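Local atomic coordinates of CD180 antigen (Mus musculus, PDB entry 3T6Q), a protein that may cooperate with MD-1 and TLR4 in the innate immune response of B cells to bacterial lipopolysaccharide, leading to NF-kappa-B activation. Residues T288-L293 / S309-E314; S295-L300 / S322-L327. All coordinates share one frame; numbering follows the deposited sequence. Where two conformers were deposited one is given.

Interaction 1 of 2, residues T288-L293 / S309-E314; sequences THLSEL and SANKFE
The amide oxygen of Asn311 accepts two backbone N-H groups of the neighbouring repeat. Thr288 N lies 2.8 Å from Asn311 OD1, close to the carbonyl plane. Leu290 N reaches Asn311 OD1 at 3.2 Å from well above that plane. His289 N, between them, points instead to a water that also donates to Ala310 O. With CG anti to its own carbonyl carbon (chi1 -80°), Asn311 lays its amide alongside Leu290, whose CB sits 3.8 Å from Asn311 CG. Asn311 ND2 bonds to Leu285 O, which takes the Thr288 hydroxyl as well. Asn311 is the asparagine of the LxxLxLxxNxL motif, whose side chain bonds to the backbone of the preceding coil just past the strand.

Next to it, Lys312 N donates to Leu290 O at 2.7 Å. The same oxygen lies over the centre of one face of the Phe313 ring, and Leu290 CB is 3.9 Å from Phe313 CZ. Ring atom CD1 of Phe313 approaches Ser291 O at 3.4 Å. Bonds at both ends of the buried amide satisfy it and restrict its rotation, tying the coil of LRR 10 to backbone N-H groups of LRR 9 beside apolar packing.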
ATOM      1  N   THR A 288      29.880  12.229  -4.213  1.00 14.42           N
ATOM      2  CA  THR A 288      30.357  10.846  -4.185  1.00 14.94           C
ATOM      3  C   THR A 288      31.559  10.667  -3.264  1.00 15.07           C
ATOM      4  O   THR A 288      32.293   9.653  -3.364  1.00 16.40           O
ATOM      5  CB  THR A 288      30.724  10.324  -5.609  1.00 15.45           C
ATOM      6  OG1 THR A 288      31.588  11.273  -6.286  1.00 14.97           O
ATOM      7  CG2 THR A 288      29.405  10.031  -6.422  1.00 15.16           C
ATOM      8  N   HIS A 289      31.749  11.617  -2.342  1.00 16.25           N
ATOM      9  CA  HIS A 289      32.886  11.610  -1.355  1.00 18.92           C
ATOM     10  C   HIS A 289      34.261  11.657  -1.984  1.00 17.37           C
ATOM     11  O   HIS A 289      35.230  11.165  -1.414  1.00 18.71           O
ATOM     12  CB  HIS A 289      32.766  10.416  -0.424  1.00 20.13           C
ATOM     13  CG  HIS A 289      31.421  10.321   0.235  1.00 26.65           C
ATOM     14  ND1 HIS A 289      31.166  10.875   1.444  1.00 30.75           N
ATOM     15  CD2 HIS A 289      30.203   9.792  -0.227  1.00 27.38           C
ATOM     16  CE1 HIS A 289      29.867  10.669   1.763  1.00 28.70           C
ATOM     17  NE2 HIS A 289      29.285   9.997   0.744  1.00 28.20           N
ATOM     18  N   LEU A 290      34.369  12.220  -3.183  1.00 16.75           N
ATOM     19  CA  LEU A 290      35.684  12.394  -3.833  1.00 16.39           C
ATOM     20  C   LEU A 290      36.533  13.482  -3.180  1.00 18.40           C
ATOM     21  O   LEU A 290      36.048  14.615  -2.976  1.00 16.90           O
ATOM     22  CB  LEU A 290      35.508  12.741  -5.332  1.00 15.68           C
ATOM     23  CG  LEU A 290      34.857  11.709  -6.267  1.00 18.23           C
ATOM     24  CD1 LEU A 290      34.523  12.292  -7.674  1.00 18.07           C
ATOM     25  CD2 LEU A 290      35.784  10.513  -6.377  1.00 18.07           C
ATOM     26  N   SER A 291      37.788  13.156  -2.873  0.50 17.27           N
ATOM     27  CA  SER A 291      38.738  14.154  -2.343  0.50 19.43           C
ATOM     28  C   SER A 291      39.805  14.468  -3.395  0.50 21.27           C
ATOM     29  O   SER A 291      40.533  15.460  -3.287  0.50 18.73           O
ATOM     30  CB  SER A 291      39.405  13.637  -1.067  0.50 19.43           C
ATOM     31  OG  SER A 291      40.041  12.404  -1.338  0.50 16.00           O
ATOM     32  N   GLU A 292      39.910  13.602  -4.408  1.00 20.64           N
ATOM     33  CA  GLU A 292      40.878  13.791  -5.507  1.00 23.06           C
ATOM     34  C   GLU A 292      40.605  12.714  -6.567  1.00 21.97           C
ATOM     35  O   GLU A 292      39.967  11.696  -6.263  1.00 24.87           O
ATOM     36  CB  GLU A 292      42.365  13.679  -5.030  1.00 26.05           C
ATOM     37  CG  GLU A 292      42.830  12.294  -4.574  1.00 32.73           C
ATOM     38  CD  GLU A 292      44.303  12.284  -4.170  1.00 41.35           C
ATOM     39  OE1 GLU A 292      45.137  11.767  -4.931  1.00 51.96           O
ATOM     40  OE2 GLU A 292      44.644  12.824  -3.105  1.00 45.30           O
ATOM     41  N   LEU A 293      41.130  12.942  -7.767  1.00 22.05           N
ATOM     42  CA  LEU A 293      41.097  11.957  -8.845  1.00 22.36           C
ATOM     43  C   LEU A 293      42.536  11.711  -9.287  1.00 21.27           C
ATOM     44  O   LEU A 293      43.321  12.635  -9.383  1.00 18.77           O
ATOM     45  CB  LEU A 293      40.232  12.441 -10.025  1.00 20.82           C
ATOM     46  CG  LEU A 293      38.717  12.637  -9.809  1.00 21.01           C
ATOM     47  CD1 LEU A 293      38.095  13.237 -11.025  1.00 21.05           C
ATOM     48  CD2 LEU A 293      38.011  11.302  -9.521  1.00 21.13           C
ATOM     49  N   SER A 309      30.323  18.237  -8.511  1.00 15.39           N
ATOM     50  CA  SER A 309      29.753  19.057  -7.421  1.00 14.10           C
ATOM     51  C   SER A 309      29.603  18.276  -6.126  1.00 14.73           C
ATOM     52  O   SER A 309      29.423  17.038  -6.141  1.00 14.97           O
ATOM     53  CB  SER A 309      28.391  19.553  -7.883  1.00 15.01           C
ATOM     54  OG  SER A 309      28.567  20.365  -9.039  1.00 17.52           O
ATOM     55  N   ALA A 310      29.656  19.018  -5.014  1.00 14.90           N
ATOM     56  CA  ALA A 310      29.306  18.525  -3.690  1.00 13.95           C
ATOM     57  C   ALA A 310      30.269  17.442  -3.195  1.00 13.57           C
ATOM     58  O   ALA A 310      29.900  16.600  -2.390  1.00 17.05           O
ATOM     59  CB  ALA A 310      27.829  18.083  -3.618  1.00 13.85           C
ATOM     60  N   ASN A 311      31.496  17.482  -3.699  1.00 14.51           N
ATOM     61  CA  ASN A 311      32.558  16.581  -3.273  1.00 15.65           C
ATOM     62  C   ASN A 311      33.470  17.309  -2.287  1.00 15.24           C
ATOM     63  O   ASN A 311      33.059  18.360  -1.765  1.00 17.21           O
ATOM     64  CB  ASN A 311      33.256  16.070  -4.523  1.00 14.22           C
ATOM     65  CG  ASN A 311      32.446  14.943  -5.139  1.00 16.97           C
ATOM     66  OD1 ASN A 311      32.052  14.038  -4.426  1.00 16.71           O
ATOM     67  ND2 ASN A 311      32.050  15.089  -6.398  1.00 16.05           N
ATOM     68  N   LYS A 312      34.695  16.820  -2.066  1.00 18.05           N
ATOM     69  CA  LYS A 312      35.527  17.404  -1.023  1.00 17.97           C
ATOM     70  C   LYS A 312      36.971  17.595  -1.444  1.00 19.98           C
ATOM     71  O   LYS A 312      37.880  17.261  -0.722  1.00 18.22           O
ATOM     72  CB  LYS A 312      35.398  16.683   0.342  1.00 23.90           C
ATOM     73  CG  LYS A 312      35.349  15.184   0.251  1.00 29.80           C
ATOM     74  CD  LYS A 312      35.100  14.489   1.600  1.00 37.28           C
ATOM     75  CE  LYS A 312      35.642  13.046   1.518  1.00 41.33           C
ATOM     76  NZ  LYS A 312      35.344  12.224   2.729  1.00 42.14           N
ATOM     77  N   PHE A 313      37.166  18.179  -2.614  1.00 15.38           N
ATOM     78  CA  PHE A 313      38.521  18.533  -3.075  1.00 19.96           C
ATOM     79  C   PHE A 313      39.066  19.666  -2.244  1.00 20.13           C
ATOM     80  O   PHE A 313      38.285  20.533  -1.788  1.00 22.54           O
ATOM     81  CB  PHE A 313      38.478  18.992  -4.547  1.00 16.33           C
ATOM     82  CG  PHE A 313      37.888  17.937  -5.475  1.00 17.36           C
ATOM     83  CD1 PHE A 313      38.610  16.782  -5.789  1.00 18.41           C
ATOM     84  CD2 PHE A 313      36.587  18.070  -5.971  1.00 20.34           C
ATOM     85  CE1 PHE A 313      38.037  15.784  -6.590  1.00 21.85           C
ATOM     86  CE2 PHE A 313      36.014  17.098  -6.778  1.00 21.21           C
ATOM     87  CZ  PHE A 313      36.735  15.952  -7.093  1.00 19.34           C
ATOM     88  N   GLU A 314      40.385  19.696  -2.076  0.50 18.20           N
ATOM     89  CA  GLU A 314      41.052  20.847  -1.453  0.50 20.44           C
ATOM     90  C   GLU A 314      41.519  21.827  -2.508  0.50 18.46           C
ATOM     91  O   GLU A 314      41.573  23.031  -2.278  0.50 17.25           O
ATOM     92  CB  GLU A 314      42.265  20.382  -0.640  0.50 21.00           C
ATOM     93  CG  GLU A 314      41.847  19.576   0.581  0.50 26.77           C
ATOM     94  CD  GLU A 314      42.987  18.744   1.149  0.50 32.12           C
ATOM     95  OE1 GLU A 314      44.172  19.123   0.963  0.50 33.92           O
ATOM     96  OE2 GLU A 314      42.688  17.703   1.778  0.50 36.77           O
TER
HETATM   97  O   HOH W   1      30.633  14.100  -1.155  1.00 16.94           O
HETATM   98  O   HOH W   2      41.684  16.271  -0.956  1.00 41.55           O

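Interaction 2 of 2, residues S295-L300 / S322-L327; sequences SGLVGL and SNFPSL
Asn323, its CG opposite its own carbonyl carbon (chi1 -68°), reaches across to Leu297, and its amide meets both the backbone and the side chain of that residue. Leu297 N donates to Asn323 OD1 at 2.9 Å from well above the carbonyl plane. The two side chains cross at about a right angle, placing Leu297 CB 3.4 Å from Asn323 ND2, and that nitrogen is held by Pro294 O. A water that accepts from Gly296 N donates to Asn323 OD1 and also bonds Ser322 OG.

Leu300 packs beside Phe324, both side chains pointing the same way. Its CD1 meets the edge of the ring, 3.5 Å from Phe324 CE1, while Leu297 CD2 comes within 4.3 Å of Phe324 CZ. Asn323 CB lies over the centre of one ring face, and Leu306 of strand 305-307 also touches Phe324, placing the ring in the hydrophobic core of the solenoid.

Between the loops, a second water donates to Leu297 O, at the centre of an inverse gamma turn, and to Asn323 O, and accepts from Leu300 N. A third joins Leu300 O to Ser326 N, within the type I turn Phe324-Leu327. On the convex side of the horseshoe, one direct hydrogen bond thus joins the two segments, backed by an apolar cluster and by waters that supply partners to backbone groups of both loops.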
ATOM      1  N   SER A 295      45.690  10.823 -11.796  1.00 24.28           N
ATOM      2  CA  SER A 295      45.984  11.013 -13.215  1.00 21.69           C
ATOM      3  C   SER A 295      45.875   9.631 -13.935  1.00 23.16           C
ATOM      4  O   SER A 295      45.804   8.620 -13.275  1.00 22.26           O
ATOM      5  CB  SER A 295      47.382  11.601 -13.398  1.00 28.24           C
ATOM      6  OG  SER A 295      48.329  10.753 -12.742  1.00 31.46           O
ATOM      7  N   GLY A 296      45.875   9.602 -15.265  1.00 23.56           N
ATOM      8  CA  GLY A 296      45.695   8.349 -16.027  1.00 21.85           C
ATOM      9  C   GLY A 296      44.386   7.657 -15.651  1.00 27.01           C
ATOM     10  O   GLY A 296      44.338   6.430 -15.603  1.00 20.96           O
ATOM     11  N   LEU A 297      43.334   8.441 -15.351  1.00 20.67           N
ATOM     12  CA  LEU A 297      42.002   7.914 -15.077  1.00 22.07           C
ATOM     13  C   LEU A 297      41.378   7.583 -16.436  1.00 20.65           C
ATOM     14  O   LEU A 297      40.659   8.411 -17.001  1.00 21.46           O
ATOM     15  CB  LEU A 297      41.125   8.965 -14.341  1.00 21.31           C
ATOM     16  CG  LEU A 297      39.724   8.562 -13.836  1.00 21.95           C
ATOM     17  CD1 LEU A 297      39.852   7.533 -12.709  1.00 18.22           C
ATOM     18  CD2 LEU A 297      38.931   9.768 -13.312  1.00 20.74           C
ATOM     19  N   VAL A 298      41.639   6.372 -16.948  1.00 20.03           N
ATOM     20  CA  VAL A 298      41.306   5.980 -18.342  1.00 20.08           C
ATOM     21  C   VAL A 298      39.777   5.915 -18.607  1.00 18.65           C
ATOM     22  O   VAL A 298      38.989   5.648 -17.669  1.00 19.35           O
ATOM     23  CB  VAL A 298      41.941   4.604 -18.713  1.00 19.04           C
ATOM     24  CG1 VAL A 298      43.465   4.726 -18.810  1.00 22.65           C
ATOM     25  CG2 VAL A 298      41.578   3.580 -17.647  1.00 21.15           C
ATOM     26  N   GLY A 299      39.387   6.162 -19.870  1.00 19.36           N
ATOM     27  CA  GLY A 299      38.025   5.871 -20.340  1.00 19.95           C
ATOM     28  C   GLY A 299      37.111   7.095 -20.437  1.00 21.30           C
ATOM     29  O   GLY A 299      35.918   6.976 -20.735  1.00 20.47           O
ATOM     30  N   LEU A 300      37.669   8.283 -20.213  1.00 18.42           N
ATOM     31  CA  LEU A 300      36.875   9.501 -20.226  1.00 19.00           C
ATOM     32  C   LEU A 300      37.527  10.520 -21.140  1.00 21.06           C
ATOM     33  O   LEU A 300      37.237  11.699 -21.068  1.00 19.38           O
ATOM     34  CB  LEU A 300      36.764  10.070 -18.777  1.00 18.39           C
ATOM     35  CG  LEU A 300      36.101   9.124 -17.768  1.00 18.99           C
ATOM     36  CD1 LEU A 300      36.162   9.792 -16.392  1.00 18.70           C
ATOM     37  CD2 LEU A 300      34.626   8.812 -18.093  1.00 18.84           C
ATOM     38  N   SER A 322      43.904  16.674 -16.906  1.00 21.43           N
ATOM     39  CA  SER A 322      44.563  15.927 -17.994  1.00 22.08           C
ATOM     40  C   SER A 322      43.734  14.675 -18.363  1.00 20.54           C
ATOM     41  O   SER A 322      43.835  14.190 -19.461  1.00 21.54           O
ATOM     42  CB  SER A 322      45.995  15.515 -17.581  1.00 21.59           C
ATOM     43  OG  SER A 322      45.931  14.687 -16.400  1.00 24.93           O
ATOM     44  N   ASN A 323      42.911  14.170 -17.447  1.00 19.05           N
ATOM     45  CA  ASN A 323      41.999  13.056 -17.726  1.00 22.14           C
ATOM     46  C   ASN A 323      40.892  13.368 -18.742  1.00 22.32           C
ATOM     47  O   ASN A 323      40.305  12.457 -19.302  1.00 23.72           O
ATOM     48  CB  ASN A 323      41.305  12.617 -16.455  1.00 20.40           C
ATOM     49  CG  ASN A 323      42.253  11.981 -15.474  1.00 21.08           C
ATOM     50  OD1 ASN A 323      43.197  11.277 -15.860  1.00 21.16           O
ATOM     51  ND2 ASN A 323      42.006  12.215 -14.179  1.00 21.29           N
ATOM     52  N   PHE A 324      40.554  14.645 -18.930  1.00 20.35           N
ATOM     53  CA  PHE A 324      39.316  14.973 -19.670  1.00 20.38           C
ATOM     54  C   PHE A 324      39.560  15.975 -20.800  1.00 20.33           C
ATOM     55  O   PHE A 324      38.927  17.049 -20.799  1.00 22.35           O
ATOM     56  CB  PHE A 324      38.259  15.556 -18.712  1.00 20.11           C
ATOM     57  CG  PHE A 324      38.220  14.882 -17.366  1.00 20.75           C
ATOM     58  CD1 PHE A 324      37.720  13.600 -17.244  1.00 22.20           C
ATOM     59  CD2 PHE A 324      38.668  15.555 -16.233  1.00 21.45           C
ATOM     60  CE1 PHE A 324      37.659  12.970 -16.013  1.00 20.16           C
ATOM     61  CE2 PHE A 324      38.598  14.939 -14.996  1.00 20.53           C
ATOM     62  CZ  PHE A 324      38.113  13.646 -14.893  1.00 21.57           C
ATOM     63  N   PRO A 325      40.434  15.640 -21.768  1.00 21.01           N
ATOM     64  CA  PRO A 325      40.769  16.668 -22.769  1.00 24.84           C
ATOM     65  C   PRO A 325      39.605  17.122 -23.680  1.00 24.62           C
ATOM     66  O   PRO A 325      39.696  18.228 -24.270  1.00 23.63           O
ATOM     67  CB  PRO A 325      41.867  16.002 -23.610  1.00 26.46           C
ATOM     68  CG  PRO A 325      41.637  14.524 -23.436  1.00 25.70           C
ATOM     69  CD  PRO A 325      41.157  14.379 -22.018  1.00 23.77           C
ATOM     70  N   SER A 326      38.520  16.333 -23.783  1.00 21.16           N
ATOM     71  CA  SER A 326      37.393  16.746 -24.651  1.00 22.09           C
ATOM     72  C   SER A 326      36.327  17.601 -23.935  1.00 22.05           C
ATOM     73  O   SER A 326      35.374  18.069 -24.576  1.00 20.64           O
ATOM     74  CB  SER A 326      36.703  15.521 -25.303  1.00 23.52           C
ATOM     75  OG  SER A 326      37.665  14.784 -26.018  1.00 24.12           O
ATOM     76  N   LEU A 327      36.460  17.814 -22.623  1.00 20.11           N
ATOM     77  CA  LEU A 327      35.360  18.484 -21.879  1.00 20.06           C
ATOM     78  C   LEU A 327      34.915  19.824 -22.434  1.00 20.00           C
ATOM     79  O   LEU A 327      35.757  20.693 -22.726  1.00 22.05           O
ATOM     80  CB  LEU A 327      35.720  18.750 -20.421  1.00 21.37           C
ATOM     81  CG  LEU A 327      35.476  17.752 -19.315  1.00 23.93           C
ATOM     82  CD1 LEU A 327      35.470  18.497 -17.965  1.00 20.89           C
ATOM     83  CD2 LEU A 327      34.259  16.857 -19.514  1.00 20.52           C
TER
HETATM   84  O   HOH W   3      45.806  12.012 -16.725  1.00 34.66           O
HETATM   85  O   HOH W   4      40.330   9.640 -19.323  1.00 18.39           O
HETATM   86  O   HOH W   5      37.193  14.470 -22.039  1.00 20.55           O

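From the N terminus, the chain leaves strand 282-284, passes through 288-293 and then 295-300, forms strand 305-307, and continues through 309-314 to 322-327 before strand 329-331. Interaction 1 closes a loop when 309-314 meets 288-293, and interaction 2 closes the next when 322-327 meets 295-300. Their segments alternate, so the two loops cross rather than nest, and strand 305-307 belongs to both. Both contacts stack LRR 9 against the following coil, interaction 1 soon after the strands and interaction 2 farther round the turn. Their centres are 16 Å apart, yet they meet in the core, where Leu293 CD1 packs 3.9 Å from Phe324 CZ.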